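Local coordinates for protein putative rRNA methylase (Clostridium thermocellum ATCC 27405, PDB 3EEY) that binds S-adenosylmethionine in a Rossmann-like domain and probably acts as a methyltransferase, putatively on ribosomal RNA, at residues F19-T30 with I90-N100; E46-D57 with D74-H83. All coordinates share one frame; numbering follows the deposited sequence. Where two conformers were deposited one is given.

Contact 1: residues F19-T30 with I90-N100; sequences FVKEGDTVVDAT and IDCPVKAVMFN. With SAM (S-adenosylmethionine), chain K.
Ala29 and Phe99 meet where two parallel strands run out towards the cofactor: the methyl CB of Ala29 sits over one face of the Phe99 ring, 3.7 Å from its centroid, a CH-pi contact displaced towards the CE1 side. One face of the sheet carries Val27 and Val97, which lie alongside one another and point the same way, with Val27 CB 3.8 Å from Val97 CG1. With Val27 CG1 anti to the backbone N (chi1 -171°), CG2 lies beside that N and meets Ile90 CD1 tip to tip and, at a slant, Val94 CG1. On the other face Ala96 CB packs 3.7 Å from Val20 CG2 and also touches Val26 CG1. Backbone bonds from Val27 N to Ala96 O, from Met98 N to Val27 O and from Ala29 N to Met98 O hold the strands in parallel register. At the far end Lys95 bends at chi2 and chi4 and brings NZ to the syn side of Asp24 OD2, tilted about 30° out of the carboxylate plane, a salt bridge of 3.0 Å. Lys21 N reaches that same oxygen from the opposite face of the carboxylate, so two donors pin the side chain and the type II turn Lys21-Asp24 to the neighbouring strand. At the cofactor end Thr30 OG1 accepts from Asn100 N at 2.8 Å, while Thr30 O receives the amino N of S-adenosylmethionine at 3.1 Å. Strands 25-28 and 94-101 form the middle of the sheet, flanked by strands 49-53 and 133-139. Helix 35-44 covers the side of Val26 and Met98, where Leu40 touches both, and helix 115-128 packs against Val97 and Phe99 on the other.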
loop_
_atom_site.group_PDB
_atom_site.type_symbol
_atom_site.label_atom_id
_atom_site.label_comp_id
_atom_site.label_asym_id
_atom_site.label_seq_id
_atom_site.Cartn_x
_atom_site.Cartn_y
_atom_site.Cartn_z
ATOM N N PHE A 19 -0.074 -5.374 13.525
ATOM C CA PHE A 19 -1.342 -5.821 14.088
ATOM C C PHE A 19 -1.194 -6.911 15.141
ATOM O O PHE A 19 -1.980 -6.979 16.080
ATOM C CB PHE A 19 -2.248 -6.322 12.965
ATOM C CG PHE A 19 -2.940 -5.233 12.205
ATOM C CD1 PHE A 19 -4.262 -4.918 12.486
ATOM C CD2 PHE A 19 -2.290 -4.533 11.193
ATOM C CE1 PHE A 19 -4.923 -3.916 11.788
ATOM C CE2 PHE A 19 -2.940 -3.526 10.489
ATOM C CZ PHE A 19 -4.263 -3.217 10.789
ATOM N N VAL A 20 -0.194 -7.769 14.982
ATOM C CA VAL A 20 -0.036 -8.926 15.854
ATOM C C VAL A 20 0.822 -8.590 17.068
ATOM O O VAL A 20 1.951 -8.118 16.928
ATOM C CB VAL A 20 0.559 -10.137 15.081
ATOM C CG1 VAL A 20 0.841 -11.316 16.002
ATOM C CG2 VAL A 20 -0.380 -10.554 13.990
ATOM N N LYS A 21 0.259 -8.807 18.253
ATOM C CA LYS A 21 1.013 -8.709 19.500
ATOM C C LYS A 21 1.128 -10.086 20.158
ATOM O O LYS A 21 0.581 -11.075 19.652
ATOM C CB LYS A 21 0.407 -7.659 20.451
ATOM C CG LYS A 21 -1.009 -7.937 20.950
ATOM C CD LYS A 21 -1.428 -6.908 21.995
ATOM C CE LYS A 21 -2.793 -7.223 22.588
ATOM N NZ LYS A 21 -3.110 -6.345 23.757
ATOM N N GLU A 22 1.848 -10.150 21.273
ATOM C CA GLU A 22 2.093 -11.418 21.953
ATOM C C GLU A 22 0.856 -11.947 22.669
ATOM O O GLU A 22 0.121 -11.187 23.311
ATOM C CB GLU A 22 3.278 -11.295 22.911
ATOM C CG GLU A 22 4.549 -10.804 22.228
ATOM C CD GLU A 22 5.805 -11.447 22.768
ATOM O OE1 GLU A 22 5.912 -11.618 24.003
ATOM O OE2 GLU A 22 6.694 -11.774 21.951
ATOM N N GLY A 23 0.626 -13.252 22.530
ATOM C CA GLY A 23 -0.535 -13.910 23.115
ATOM C C GLY A 23 -1.711 -14.083 22.167
ATOM O O GLY A 23 -2.701 -14.730 22.520
ATOM N N ASP A 24 -1.595 -13.520 20.964
ATOM C CA ASP A 24 -2.667 -13.555 19.963
ATOM C C ASP A 24 -2.827 -14.920 19.322
ATOM O O ASP A 24 -1.934 -15.755 19.395
ATOM C CB ASP A 24 -2.421 -12.506 18.873
ATOM C CG ASP A 24 -2.815 -11.103 19.302
ATOM O OD1 ASP A 24 -3.644 -10.963 20.230
ATOM O OD2 ASP A 24 -2.301 -10.136 18.699
ATOM N N THR A 25 -3.979 -15.152 18.702
ATOM C CA THR A 25 -4.174 -16.342 17.888
ATOM C C THR A 25 -4.162 -15.925 16.423
ATOM O O THR A 25 -4.920 -15.049 16.015
ATOM C CB THR A 25 -5.464 -17.107 18.268
ATOM O OG1 THR A 25 -5.386 -17.517 19.636
ATOM C CG2 THR A 25 -5.648 -18.352 17.397
ATOM N N VAL A 26 -3.268 -16.539 15.651
ATOM C CA VAL A 26 -3.057 -16.191 14.251
ATOM C C VAL A 26 -3.104 -17.449 13.383
ATOM O O VAL A 26 -3.019 -18.556 13.901
ATOM C CB VAL A 26 -1.720 -15.408 14.032
ATOM C CG1 VAL A 26 -1.711 -14.094 14.809
ATOM C CG2 VAL A 26 -0.508 -16.256 14.414
ATOM N N VAL A 27 -3.263 -17.270 12.071
ATOM C CA VAL A 27 -3.344 -18.387 11.125
ATOM C C VAL A 27 -2.389 -18.188 9.944
ATOM O O VAL A 27 -2.329 -17.109 9.364
ATOM C CB VAL A 27 -4.798 -18.593 10.554
ATOM C CG1 VAL A 27 -4.889 -19.882 9.763
ATOM C CG2 VAL A 27 -5.851 -18.592 11.653
ATOM N N ASP A 28 -1.635 -19.231 9.614
ATOM C CA ASP A 28 -0.937 -19.315 8.346
ATOM C C ASP A 28 -1.771 -20.264 7.497
ATOM O O ASP A 28 -1.777 -21.468 7.721
ATOM C CB ASP A 28 0.495 -19.837 8.542
ATOM C CG ASP A 28 1.325 -19.795 7.262
ATOM O OD1 ASP A 28 0.777 -19.510 6.176
ATOM O OD2 ASP A 28 2.543 -20.054 7.343
ATOM N N ALA A 29 -2.486 -19.710 6.525
ATOM C CA ALA A 29 -3.415 -20.494 5.723
ATOM C C ALA A 29 -2.741 -21.280 4.597
ATOM O O ALA A 29 -3.364 -22.147 3.983
ATOM C CB ALA A 29 -4.511 -19.604 5.169
ATOM N N THR A 30 -1.474 -20.979 4.334
ATOM C CA THR A 30 -0.722 -21.611 3.254
ATOM C C THR A 30 0.695 -21.861 3.753
ATOM O O THR A 30 1.591 -21.062 3.502
ATOM C CB THR A 30 -0.668 -20.713 1.980
ATOM O OG1 THR A 30 -0.340 -19.377 2.355
ATOM C CG2 THR A 30 -2.004 -20.681 1.244
ATOM N N ILE A 90 -10.827 -24.068 14.334
ATOM C CA ILE A 90 -10.691 -22.821 15.083
ATOM C C ILE A 90 -12.082 -22.324 15.493
ATOM O O ILE A 90 -12.996 -22.284 14.666
ATOM C CB ILE A 90 -9.932 -21.740 14.251
ATOM C CG1 ILE A 90 -8.629 -22.318 13.680
ATOM C CG2 ILE A 90 -9.639 -20.498 15.098
ATOM C CD1 ILE A 90 -8.037 -21.558 12.513
ATOM N N ASP A 91 -12.238 -21.967 16.766
ATOM C CA ASP A 91 -13.514 -21.466 17.284
ATOM C C ASP A 91 -13.378 -20.121 17.999
ATOM O O ASP A 91 -14.379 -19.453 18.274
ATOM C CB ASP A 91 -14.186 -22.508 18.194
ATOM C CG ASP A 91 -13.338 -22.883 19.410
ATOM O OD1 ASP A 91 -12.095 -22.728 19.374
ATOM O OD2 ASP A 91 -13.923 -23.351 20.410
ATOM N N CYS A 92 -12.138 -19.736 18.295
ATOM C CA CYS A 92 -11.825 -18.446 18.914
ATOM C C CYS A 92 -11.633 -17.373 17.831
ATOM O O CYS A 92 -11.366 -17.712 16.675
ATOM C CB CYS A 92 -10.558 -18.579 19.767
ATOM S SG CYS A 92 -9.107 -19.081 18.816
ATOM N N PRO A 93 -11.797 -16.080 18.188
ATOM C CA PRO A 93 -11.443 -15.009 17.250
ATOM C C PRO A 93 -9.935 -14.901 16.985
ATOM O O PRO A 93 -9.132 -14.944 17.922
ATOM C CB PRO A 93 -11.942 -13.740 17.956
ATOM C CG PRO A 93 -12.894 -14.216 19.000
ATOM C CD PRO A 93 -12.366 -15.536 19.434
ATOM N N VAL A 94 -9.566 -14.759 15.714
ATOM C CA VAL A 94 -8.159 -14.637 15.330
ATOM C C VAL A 94 -7.768 -13.190 15.030
ATOM O O VAL A 94 -8.600 -12.383 14.605
ATOM C CB VAL A 94 -7.759 -15.585 14.152
ATOM C CG1 VAL A 94 -8.109 -17.026 14.481
ATOM C CG2 VAL A 94 -8.407 -15.163 12.832
ATOM N N LYS A 95 -6.503 -12.866 15.276
ATOM C CA LYS A 95 -5.996 -11.519 15.027
ATOM C C LYS A 95 -5.561 -11.335 13.577
ATOM O O LYS A 95 -5.771 -10.271 13.000
ATOM C CB LYS A 95 -4.843 -11.188 15.976
ATOM C CG LYS A 95 -4.486 -9.705 16.066
ATOM C CD LYS A 95 -5.594 -8.890 16.730
ATOM C CE LYS A 95 -5.061 -7.606 17.349
ATOM N NZ LYS A 95 -4.204 -7.882 18.539
ATOM N N ALA A 96 -4.960 -12.372 12.995
ATOM C CA ALA A 96 -4.408 -12.275 11.655
ATOM C C ALA A 96 -4.436 -13.591 10.910
ATOM O O ALA A 96 -4.404 -14.649 11.520
ATOM C CB ALA A 96 -2.996 -11.721 11.696
ATOM N N VAL A 97 -4.533 -13.511 9.581
ATOM C CA VAL A 97 -4.441 -14.677 8.706
ATOM C C VAL A 97 -3.535 -14.308 7.533
ATOM O O VAL A 97 -3.682 -13.245 6.949
ATOM C CB VAL A 97 -5.827 -15.149 8.174
ATOM C CG1 VAL A 97 -5.724 -16.522 7.516
ATOM C CG2 VAL A 97 -6.859 -15.218 9.281
ATOM N N MET A 98 -2.592 -15.180 7.199
ATOM C CA MET A 98 -1.714 -14.942 6.068
ATOM C C MET A 98 -2.014 -15.925 4.933
ATOM O O MET A 98 -2.046 -17.138 5.142
ATOM C CB MET A 98 -0.231 -15.005 6.478
ATOM C CG MET A 98 0.215 -13.970 7.522
ATOM S SD MET A 98 1.990 -14.037 7.924
ATOM C CE MET A 98 2.731 -13.020 6.682
ATOM N N PHE A 99 -2.258 -15.386 3.742
ATOM C CA PHE A 99 -2.380 -16.187 2.517
ATOM C C PHE A 99 -1.222 -15.887 1.592
ATOM O O PHE A 99 -0.874 -14.721 1.354
ATOM C CB PHE A 99 -3.679 -15.867 1.775
ATOM C CG PHE A 99 -4.898 -16.438 2.411
ATOM C CD1 PHE A 99 -5.379 -17.681 2.024
ATOM C CD2 PHE A 99 -5.572 -15.736 3.392
ATOM C CE1 PHE A 99 -6.513 -18.205 2.607
ATOM C CE2 PHE A 99 -6.711 -16.251 3.979
ATOM C CZ PHE A 99 -7.179 -17.484 3.599
ATOM N N ASN A 100 -0.629 -16.944 1.063
ATOM C CA ASN A 100 0.416 -16.827 0.062
ATOM C C ASN A 100 0.031 -17.727 -1.109
ATOM O O ASN A 100 0.161 -18.943 -1.030
ATOM C CB ASN A 100 1.742 -17.244 0.690
ATOM C CG ASN A 100 2.917 -16.513 0.109
ATOM O OD1 ASN A 100 3.433 -16.892 -0.937
ATOM N ND2 ASN A 100 3.358 -15.457 0.787
HETATM N N SAM K . 4.013 -19.168 2.884
HETATM C CA SAM K . 4.643 -20.308 2.146
HETATM C C SAM K . 6.139 -20.434 2.449
HETATM O O SAM K . 6.909 -21.058 1.710
HETATM O OXT SAM K . 6.609 -19.919 3.463
HETATM C CB SAM K . 4.357 -20.204 0.653
HETATM C CG SAM K . 3.007 -20.805 0.274
HETATM S SD SAM K . 2.988 -21.571 -1.370
HETATM C CE SAM K . 3.021 -20.093 -2.421
HETATM C "C5'" SAM K . 1.260 -22.115 -1.456
HETATM C "C4'" SAM K . 1.019 -23.303 -0.520
HETATM O "O4'" SAM K . -0.362 -23.494 -0.279
HETATM C "C3'" SAM K . 1.560 -24.613 -1.091
HETATM O "O3'" SAM K . 2.379 -25.219 -0.119
HETATM C "C2'" SAM K . 0.328 -25.453 -1.369
HETATM O "O2'" SAM K . 0.543 -26.838 -1.169
HETATM C "C1'" SAM K . -0.662 -24.873 -0.365
HETATM N N9 SAM K . -2.076 -25.087 -0.731
HETATM C C8 SAM K . -2.622 -25.301 -1.975
HETATM N N7 SAM K . -3.962 -25.451 -1.833
HETATM C C5 SAM K . -4.270 -25.337 -0.517
HETATM C C6 SAM K . -5.463 -25.407 0.194
HETATM N N6 SAM K . -6.630 -25.618 -0.411
HETATM N N1 SAM K . -5.430 -25.257 1.562
HETATM C C2 SAM K . -4.251 -25.042 2.242
HETATM N N3 SAM K . -3.080 -24.964 1.532
HETATM C C4 SAM K . -3.089 -25.112 0.182
#

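Contact 2: residues E46-D57 with D74-H83; sequences ENGRVFGFDIQD and DRVTLIKDGH. With SAM (S-adenosylmethionine), chain K.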
loop_
_atom_site.group_PDB
_atom_site.type_symbol
_atom_site.label_atom_id
_atom_site.label_comp_id
_atom_site.label_asym_id
_atom_site.label_seq_id
_atom_site.Cartn_x
_atom_site.Cartn_y
_atom_site.Cartn_z
ATOM N N GLU A 46 5.167 -17.137 23.704
ATOM C CA GLU A 46 4.940 -18.383 24.431
ATOM C C GLU A 46 3.453 -18.694 24.656
ATOM O O GLU A 46 3.031 -19.851 24.562
ATOM C CB GLU A 46 5.677 -18.309 25.773
ATOM C CG GLU A 46 5.710 -19.598 26.580
ATOM C CD GLU A 46 5.907 -19.350 28.068
ATOM O OE1 GLU A 46 5.446 -20.193 28.870
ATOM O OE2 GLU A 46 6.512 -18.313 28.433
ATOM N N ASN A 47 2.674 -17.655 24.944
ATOM C CA ASN A 47 1.262 -17.806 25.282
ATOM C C ASN A 47 0.318 -17.642 24.091
ATOM O O ASN A 47 -0.905 -17.651 24.252
ATOM C CB ASN A 47 0.883 -16.833 26.399
ATOM C CG ASN A 47 1.662 -17.081 27.672
ATOM O OD1 ASN A 47 1.761 -18.214 28.148
ATOM N ND2 ASN A 47 2.218 -16.018 28.235
ATOM N N GLY A 48 0.891 -17.499 22.900
ATOM C CA GLY A 48 0.105 -17.351 21.684
ATOM C C GLY A 48 -0.082 -18.662 20.954
ATOM O O GLY A 48 0.490 -19.685 21.337
ATOM N N ARG A 49 -0.879 -18.627 19.893
ATOM C CA ARG A 49 -1.182 -19.823 19.115
ATOM C C ARG A 49 -1.181 -19.526 17.613
ATOM O O ARG A 49 -1.759 -18.546 17.171
ATOM C CB ARG A 49 -2.522 -20.426 19.579
ATOM C CG ARG A 49 -3.066 -21.617 18.765
ATOM C CD ARG A 49 -2.148 -22.849 18.757
ATOM N NE ARG A 49 -1.672 -23.202 20.095
ATOM C CZ ARG A 49 -0.857 -24.215 20.369
ATOM N NH1 ARG A 49 -0.411 -25.008 19.402
ATOM N NH2 ARG A 49 -0.488 -24.439 21.622
ATOM N N VAL A 50 -0.510 -20.382 16.849
ATOM C CA VAL A 50 -0.497 -20.323 15.399
ATOM C C VAL A 50 -1.129 -21.596 14.824
ATOM O O VAL A 50 -0.695 -22.703 15.130
ATOM C CB VAL A 50 0.951 -20.215 14.841
ATOM C CG1 VAL A 50 0.942 -20.070 13.309
ATOM C CG2 VAL A 50 1.710 -19.077 15.494
ATOM N N PHE A 51 -2.155 -21.430 13.994
ATOM C CA PHE A 51 -2.708 -22.536 13.233
ATOM C C PHE A 51 -2.122 -22.507 11.832
ATOM O O PHE A 51 -2.164 -21.484 11.152
ATOM C CB PHE A 51 -4.241 -22.463 13.178
ATOM C CG PHE A 51 -4.915 -22.770 14.486
ATOM C CD1 PHE A 51 -5.173 -24.087 14.857
ATOM C CD2 PHE A 51 -5.295 -21.745 15.349
ATOM C CE1 PHE A 51 -5.799 -24.380 16.067
ATOM C CE2 PHE A 51 -5.923 -22.026 16.562
ATOM C CZ PHE A 51 -6.176 -23.346 16.920
ATOM N N GLY A 52 -1.557 -23.629 11.415
ATOM C CA GLY A 52 -0.980 -23.755 10.084
ATOM C C GLY A 52 -1.686 -24.801 9.247
ATOM O O GLY A 52 -2.064 -25.851 9.754
ATOM N N PHE A 53 -1.864 -24.506 7.965
ATOM C CA PHE A 53 -2.620 -25.356 7.055
ATOM C C PHE A 53 -1.840 -25.613 5.781
ATOM O O PHE A 53 -1.221 -24.694 5.237
ATOM C CB PHE A 53 -3.950 -24.687 6.661
ATOM C CG PHE A 53 -4.959 -24.620 7.769
ATOM C CD1 PHE A 53 -5.861 -25.666 7.974
ATOM C CD2 PHE A 53 -5.027 -23.508 8.595
ATOM C CE1 PHE A 53 -6.803 -25.609 8.998
ATOM C CE2 PHE A 53 -5.961 -23.444 9.624
ATOM C CZ PHE A 53 -6.842 -24.501 9.830
ATOM N N ASP A 54 -1.880 -26.857 5.313
ATOM C CA ASP A 54 -1.466 -27.211 3.957
ATOM C C ASP A 54 -2.087 -28.549 3.568
ATOM O O ASP A 54 -2.508 -29.323 4.430
ATOM C CB ASP A 54 0.059 -27.267 3.829
ATOM C CG ASP A 54 0.543 -26.827 2.457
ATOM O OD1 ASP A 54 0.232 -27.500 1.454
ATOM O OD2 ASP A 54 1.252 -25.805 2.377
ATOM N N ILE A 55 -2.147 -28.810 2.266
ATOM C CA ILE A 55 -2.748 -30.036 1.741
ATOM C C ILE A 55 -1.699 -31.076 1.340
ATOM O O ILE A 55 -2.049 -32.184 0.926
ATOM C CB ILE A 55 -3.711 -29.761 0.543
ATOM C CG1 ILE A 55 -2.982 -29.065 -0.612
ATOM C CG2 ILE A 55 -4.921 -28.956 0.996
ATOM C CD1 ILE A 55 -3.781 -28.989 -1.898
ATOM N N GLN A 56 -0.421 -30.715 1.466
ATOM C CA GLN A 56 0.678 -31.609 1.107
ATOM C C GLN A 56 1.415 -32.121 2.340
ATOM O O GLN A 56 1.634 -31.368 3.291
ATOM C CB GLN A 56 1.660 -30.907 0.167
ATOM C CG GLN A 56 1.087 -30.563 -1.205
ATOM C CD GLN A 56 2.138 -30.040 -2.174
ATOM O OE1 GLN A 56 3.177 -30.667 -2.382
ATOM N NE2 GLN A 56 1.865 -28.889 -2.780
ATOM N N ASP A 57 1.786 -33.403 2.307
ATOM C CA ASP A 57 2.551 -34.048 3.380
ATOM C C ASP A 57 3.982 -33.529 3.441
ATOM O O ASP A 57 4.569 -33.435 4.523
ATOM C CB ASP A 57 2.569 -35.569 3.193
ATOM C CG ASP A 57 1.268 -36.229 3.607
ATOM O OD1 ASP A 57 0.814 -36.015 4.752
ATOM O OD2 ASP A 57 0.704 -36.980 2.785
ATOM N N ASP A 74 6.183 -25.457 19.677
ATOM C CA ASP A 74 5.375 -25.483 20.902
ATOM C C ASP A 74 4.017 -24.809 20.753
ATOM O O ASP A 74 2.996 -25.324 21.212
ATOM C CB ASP A 74 6.126 -24.790 22.048
ATOM C CG ASP A 74 7.635 -24.781 21.851
ATOM O OD1 ASP A 74 8.340 -25.452 22.637
ATOM O OD2 ASP A 74 8.120 -24.101 20.917
ATOM N N ARG A 75 4.005 -23.637 20.160
ATOM C CA ARG A 75 2.778 -22.887 19.999
ATOM C C ARG A 75 2.128 -22.982 18.645
ATOM O O ARG A 75 1.228 -22.264 18.361
ATOM C CB ARG A 75 2.986 -21.431 20.343
ATOM C CG ARG A 75 3.103 -21.167 21.793
ATOM C CD ARG A 75 2.342 -22.182 22.591
ATOM N NE ARG A 75 1.106 -21.634 23.080
ATOM C CZ ARG A 75 0.381 -22.180 24.026
ATOM N NH1 ARG A 75 -0.734 -21.602 24.409
ATOM N NH2 ARG A 75 0.775 -23.301 24.590
ATOM N N VAL A 76 2.573 -23.896 17.826
ATOM C CA VAL A 76 1.999 -24.106 16.488
ATOM C C VAL A 76 1.199 -25.411 16.362
ATOM O O VAL A 76 1.696 -26.485 16.691
ATOM C CB VAL A 76 3.097 -24.052 15.388
ATOM C CG1 VAL A 76 2.486 -24.139 13.998
ATOM C CG2 VAL A 76 3.926 -22.782 15.516
ATOM N N THR A 77 -0.040 -25.304 15.883
ATOM C CA THR A 77 -0.857 -26.465 15.530
ATOM C C THR A 77 -0.903 -26.624 14.005
ATOM O O THR A 77 -1.538 -25.835 13.298
ATOM C CB THR A 77 -2.292 -26.336 16.087
ATOM O OG1 THR A 77 -2.241 -26.093 17.496
ATOM C CG2 THR A 77 -3.094 -27.589 15.825
ATOM N N LEU A 78 -0.218 -27.645 13.503
ATOM C CA LEU A 78 -0.182 -27.915 12.067
ATOM C C LEU A 78 -1.271 -28.895 11.665
ATOM O O LEU A 78 -1.403 -29.970 12.254
ATOM C CB LEU A 78 1.190 -28.442 11.636
ATOM C CG LEU A 78 2.377 -27.474 11.711
ATOM C CD1 LEU A 78 3.662 -28.184 11.329
ATOM C CD2 LEU A 78 2.157 -26.256 10.828
ATOM N N ILE A 79 -2.046 -28.510 10.654
ATOM C CA ILE A 79 -3.220 -29.258 10.221
ATOM C C ILE A 79 -3.077 -29.602 8.746
ATOM O O ILE A 79 -2.875 -28.716 7.915
ATOM C CB ILE A 79 -4.516 -28.443 10.476
ATOM C CG1 ILE A 79 -4.773 -28.315 11.984
ATOM C CG2 ILE A 79 -5.708 -29.090 9.808
ATOM C CD1 ILE A 79 -5.365 -26.996 12.401
ATOM N N LYS A 80 -3.149 -30.892 8.423
ATOM C CA LYS A 80 -3.119 -31.316 7.035
ATOM C C LYS A 80 -4.546 -31.354 6.482
ATOM O O LYS A 80 -5.153 -32.417 6.313
ATOM C CB LYS A 80 -2.407 -32.661 6.862
ATOM C CG LYS A 80 -1.985 -32.939 5.420
ATOM C CD LYS A 80 -2.201 -34.395 5.053
ATOM C CE LYS A 80 -2.145 -34.593 3.552
ATOM N NZ LYS A 80 -2.483 -35.989 3.164
ATOM N N ASP A 81 -5.075 -30.166 6.225
ATOM C CA ASP A 81 -6.374 -29.997 5.590
ATOM C C ASP A 81 -6.350 -28.688 4.808
ATOM O O ASP A 81 -5.474 -27.847 5.017
ATOM C CB ASP A 81 -7.484 -29.973 6.647
ATOM C CG ASP A 81 -8.861 -30.325 6.083
ATOM O OD1 ASP A 81 -8.997 -30.550 4.858
ATOM O OD2 ASP A 81 -9.816 -30.372 6.886
ATOM N N GLY A 82 -7.303 -28.524 3.897
ATOM C CA GLY A 82 -7.442 -27.280 3.160
ATOM C C GLY A 82 -7.824 -26.124 4.057
ATOM O O GLY A 82 -8.512 -26.316 5.053
ATOM N N HIS A 83 -7.365 -24.926 3.704
ATOM C CA HIS A 83 -7.666 -23.709 4.450
ATOM C C HIS A 83 -9.139 -23.324 4.367
ATOM O O HIS A 83 -9.640 -22.616 5.236
ATOM C CB HIS A 83 -6.762 -22.524 4.044
ATOM C CG HIS A 83 -6.555 -22.366 2.564
ATOM N ND1 HIS A 83 -5.346 -21.980 2.030
ATOM C CD2 HIS A 83 -7.392 -22.527 1.509
ATOM C CE1 HIS A 83 -5.447 -21.906 0.713
ATOM N NE2 HIS A 83 -6.678 -22.237 0.371
HETATM N N SAM K . 4.013 -19.168 2.884
HETATM C CA SAM K . 4.643 -20.308 2.146
HETATM C C SAM K . 6.139 -20.434 2.449
HETATM O O SAM K . 6.909 -21.058 1.710
HETATM O OXT SAM K . 6.609 -19.919 3.463
HETATM C CB SAM K . 4.357 -20.204 0.653
HETATM C CG SAM K . 3.007 -20.805 0.274
HETATM S SD SAM K . 2.988 -21.571 -1.370
HETATM C CE SAM K . 3.021 -20.093 -2.421
HETATM C "C5'" SAM K . 1.260 -22.115 -1.456
HETATM C "C4'" SAM K . 1.019 -23.303 -0.520
HETATM O "O4'" SAM K . -0.362 -23.494 -0.279
HETATM C "C3'" SAM K . 1.560 -24.613 -1.091
HETATM O "O3'" SAM K . 2.379 -25.219 -0.119
HETATM C "C2'" SAM K . 0.328 -25.453 -1.369
HETATM O "O2'" SAM K . 0.543 -26.838 -1.169
HETATM C "C1'" SAM K . -0.662 -24.873 -0.365
HETATM N N9 SAM K . -2.076 -25.087 -0.731
HETATM C C8 SAM K . -2.622 -25.301 -1.975
HETATM N N7 SAM K . -3.962 -25.451 -1.833
HETATM C C5 SAM K . -4.270 -25.337 -0.517
HETATM C C6 SAM K . -5.463 -25.407 0.194
HETATM N N6 SAM K . -6.630 -25.618 -0.411
HETATM N N1 SAM K . -5.430 -25.257 1.562
HETATM C C2 SAM K . -4.251 -25.042 2.242
HETATM N N3 SAM K . -3.080 -24.964 1.532
HETATM C C4 SAM K . -3.089 -25.112 0.182
HETATM O O HOH W 1 0.839 -27.088 22.052
#
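The guanidinium groups of Arg49 and Arg75 meet with their planes 51° apart: Arg49 NH2 lies over one face of the Arg75 group, 3.4 Å from Arg75 CZ, and Glu46 O lies over the opposite face. At the edge of Arg75, near its plane, Gly48 O takes a hydrogen bond of 2.7 Å from NE, which would help fix the group despite the like charge beside it. Arg49 has the carbonyl of Arg75 over one face and a water at its edge; that water accepts from NH2 and donates to Asp74 O. Bends at chi2 and chi3 (61° and 47°) fold Arg49 back across the neighbouring strand, where NH1 makes a weak bond to Thr77 OG1. Farther along, Phe51 CD1 and Phe53 CZ both approach Ile79 CD1, which lies at the edge of the Phe51 ring. The Phe53 ring has Asp81 O at its edge, in plane, and runs alongside Ile79, with CE1 3.7 Å from Ile79 CG2. One face of the His83 ring is covered by the adenine of S-adenosylmethionine, N1 lying over the ring centre 3.2 Å from its plane, while the backbone N of a symmetry-free partner, His83 itself, donates to the same N1 at 2.9 Å. Ile55 CG2 and CD1 also touch the adenine. Asp54 grips the ribose with both oxygens, OD1 to O2' at 2.7 Å and OD2 to O3' at 2.8 Å, and Gln56 NE2 adds a bond to O2'. OD1 also accepts from Gln56 N in an Asx turn just before helix 57-69. Parallel strands 49-53 and 76-79 joined through that helix form a beta-alpha-beta unit; an acidic residue at the end of the fold's second strand, here Asp54, binding both ribose hydroxyls is characteristic of Rossmann-like methyltransferases.

In the fold
Contacts 1 and 2 are adjoining parts of one sheet, their centres about 10 Å apart. Strands 25-28 and 49-53 are neighbours in it, and Asp28 N lies 2.8 Å from Phe51 O in a probable hydrogen bond that joins the two contacts directly. A second junction lies beside the ligand, where Ala29 O is 2.8 Å from His83 ND1, a probable bond that would steady the ring against the adenine. The cofactor spans the ends of both pairs: contact 1 lines mainly its methionine side, with Asn100 O 3.4 Å from CE, though Ala29 O and Thr30 also touch base and ribose, while contact 2 supplies hydrogen bonds to ribose and base.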